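Local coordinates for protein glutamyl-tRNA synthetase, cytoplasmic (Saccharomyces cerevisiae, PDB 2HRA) that attaches glutamate to tRNA(Glu) after activating it with ATP, and through this N-terminal GST-like domain joins the cofactor Arc1p, at residues 55-60 / 186-191. Numbering follows the deposited sequence.
Sequences LVDDKK and KSLLEL
With chi1 of -52° setting CG of Leu55 opposite its own carbonyl carbon and chi2 of 163° extending the chain, CD1 is carried onto the backbone of the helix at Ser187. There the methyl is modelled 3.3 Å from Ser187 CB, an approach so short that its detail is doubtful, and also meets the carbonyl O of Ser187, which the helix uses to accept from Leu191 N. Leu188 and Leu191, one turn-spaced pair of the helix, bring a methyl each to the base of the same side chain: Leu55 CB is 4.4 Å from Leu188 CD2 and 4.3 Å from Leu191 CD1. Leu188 CD2 also reaches past the strand end, lying 3.9 Å from Val56 O and 3.6 Å from Asp57 OD2, the Asp57 and Leu188 side chains meeting at a slant. Asp57 OD1 forms a salt bridge with Lys28, and Ser187 OG hydrogen-bonds to the carbonyl of Phe183, a turn earlier. The contact is thus a modest surface packing that lays the last helix of this domain, 180-195, against the end of the edge strand 51-56 of the small mixed sheet of the GST-like fold, paired in parallel with strand 21-26.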
loop_
_atom_site.group_PDB
_atom_site.type_symbol
_atom_site.label_atom_id
_atom_site.label_comp_id
_atom_site.label_asym_id
_atom_site.label_seq_id
_atom_site.Cartn_x
_atom_site.Cartn_y
_atom_site.Cartn_z
ATOM N N LEU A 55 9.574 -5.924 -12.132
ATOM C CA LEU A 55 8.573 -6.950 -11.905
ATOM C C LEU A 55 9.144 -8.351 -11.877
ATOM O O LEU A 55 10.031 -8.706 -12.660
ATOM C CB LEU A 55 7.533 -6.936 -13.002
ATOM C CG LEU A 55 6.871 -5.627 -13.320
ATOM C CD1 LEU A 55 6.210 -5.779 -14.688
ATOM C CD2 LEU A 55 5.870 -5.245 -12.227
ATOM N N VAL A 56 8.607 -9.153 -10.969
ATOM C CA VAL A 56 8.810 -10.598 -11.010
ATOM C C VAL A 56 7.427 -11.205 -10.861
ATOM O O VAL A 56 6.486 -10.509 -10.497
ATOM C CB VAL A 56 9.807 -11.074 -9.943
ATOM C CG1 VAL A 56 11.134 -10.321 -10.121
ATOM C CG2 VAL A 56 9.245 -10.889 -8.514
ATOM N N ASP A 57 7.296 -12.481 -11.191
ATOM C CA ASP A 57 5.995 -13.129 -11.204
ATOM C C ASP A 57 6.239 -14.564 -10.807
ATOM O O ASP A 57 6.256 -15.476 -11.636
ATOM C CB ASP A 57 5.354 -13.021 -12.589
ATOM C CG ASP A 57 3.859 -13.271 -12.572
ATOM O OD1 ASP A 57 3.405 -14.116 -13.358
ATOM O OD2 ASP A 57 3.132 -12.637 -11.781
ATOM N N ASP A 58 6.472 -14.746 -9.514
ATOM C CA ASP A 58 6.887 -16.038 -9.005
ATOM C C ASP A 58 6.528 -16.077 -7.549
ATOM O O ASP A 58 7.022 -15.267 -6.779
ATOM C CB ASP A 58 8.395 -16.203 -9.179
ATOM C CG ASP A 58 8.899 -17.524 -8.648
ATOM O OD1 ASP A 58 8.077 -18.337 -8.158
ATOM O OD2 ASP A 58 10.129 -17.754 -8.726
ATOM N N LYS A 59 5.666 -17.017 -7.176
ATOM C CA LYS A 59 5.211 -17.102 -5.799
ATOM C C LYS A 59 6.317 -17.548 -4.839
ATOM O O LYS A 59 6.171 -17.368 -3.630
ATOM C CB LYS A 59 4.027 -18.043 -5.672
ATOM C CG LYS A 59 3.295 -17.859 -4.369
ATOM C CD LYS A 59 2.641 -19.113 -3.911
ATOM C CE LYS A 59 2.561 -19.080 -2.403
ATOM N NZ LYS A 59 1.331 -19.687 -1.966
ATOM N N LYS A 60 7.415 -18.095 -5.359
ATOM C CA LYS A 60 8.571 -18.428 -4.519
ATOM C C LYS A 60 9.639 -17.324 -4.545
ATOM O O LYS A 60 10.834 -17.589 -4.653
ATOM C CB LYS A 60 9.179 -19.771 -4.945
ATOM C CG LYS A 60 8.225 -20.945 -4.833
ATOM C CD LYS A 60 8.785 -22.206 -5.517
ATOM C CE LYS A 60 7.712 -23.307 -5.572
ATOM N NZ LYS A 60 8.229 -24.681 -5.887
ATOM N N LYS A 186 -1.179 -4.608 -16.090
ATOM C CA LYS A 186 -0.722 -4.309 -17.468
ATOM C C LYS A 186 0.771 -4.549 -17.653
ATOM O O LYS A 186 1.185 -5.038 -18.680
ATOM C CB LYS A 186 -1.074 -2.867 -17.877
ATOM C CG LYS A 186 -2.579 -2.672 -18.021
ATOM C CD LYS A 186 -3.022 -1.199 -18.076
ATOM C CE LYS A 186 -4.559 -1.064 -17.960
ATOM N NZ LYS A 186 -5.295 -1.563 -19.179
ATOM N N SER A 187 1.573 -4.206 -16.656
ATOM C CA SER A 187 3.000 -4.437 -16.703
ATOM C C SER A 187 3.337 -5.916 -16.697
ATOM O O SER A 187 4.296 -6.341 -17.326
ATOM C CB SER A 187 3.669 -3.768 -15.515
ATOM O OG SER A 187 3.427 -2.393 -15.572
ATOM N N LEU A 188 2.554 -6.695 -15.962
ATOM C CA LEU A 188 2.776 -8.133 -15.896
ATOM C C LEU A 188 2.344 -8.784 -17.200
ATOM O O LEU A 188 2.965 -9.753 -17.654
ATOM C CB LEU A 188 1.999 -8.734 -14.718
ATOM C CG LEU A 188 2.613 -8.467 -13.340
ATOM C CD1 LEU A 188 1.571 -8.708 -12.253
ATOM C CD2 LEU A 188 3.847 -9.345 -13.156
ATOM N N LEU A 189 1.269 -8.258 -17.795
ATOM C CA LEU A 189 0.812 -8.691 -19.136
ATOM C C LEU A 189 1.886 -8.484 -20.184
ATOM O O LEU A 189 2.159 -9.375 -20.987
ATOM C CB LEU A 189 -0.466 -7.955 -19.538
ATOM C CG LEU A 189 -1.157 -8.376 -20.833
ATOM C CD1 LEU A 189 -1.460 -9.877 -20.883
ATOM C CD2 LEU A 189 -2.440 -7.564 -20.967
ATOM N N GLU A 190 2.506 -7.310 -20.166
ATOM C CA GLU A 190 3.559 -6.997 -21.121
ATOM C C GLU A 190 4.792 -7.852 -20.851
ATOM O O GLU A 190 5.530 -8.176 -21.765
ATOM C CB GLU A 190 3.919 -5.508 -21.076
ATOM C CG GLU A 190 2.783 -4.561 -21.529
ATOM C CD GLU A 190 2.283 -4.855 -22.950
ATOM O OE1 GLU A 190 1.057 -4.735 -23.180
ATOM O OE2 GLU A 190 3.110 -5.219 -23.827
ATOM N N LEU A 191 4.992 -8.215 -19.587
ATOM C CA LEU A 191 6.093 -9.101 -19.203
ATOM C C LEU A 191 5.895 -10.483 -19.836
ATOM O O LEU A 191 6.828 -11.035 -20.414
ATOM C CB LEU A 191 6.159 -9.232 -17.671
ATOM C CG LEU A 191 7.498 -9.523 -16.967
ATOM C CD1 LEU A 191 7.238 -10.256 -15.641
ATOM C CD2 LEU A 191 8.458 -10.273 -17.815
#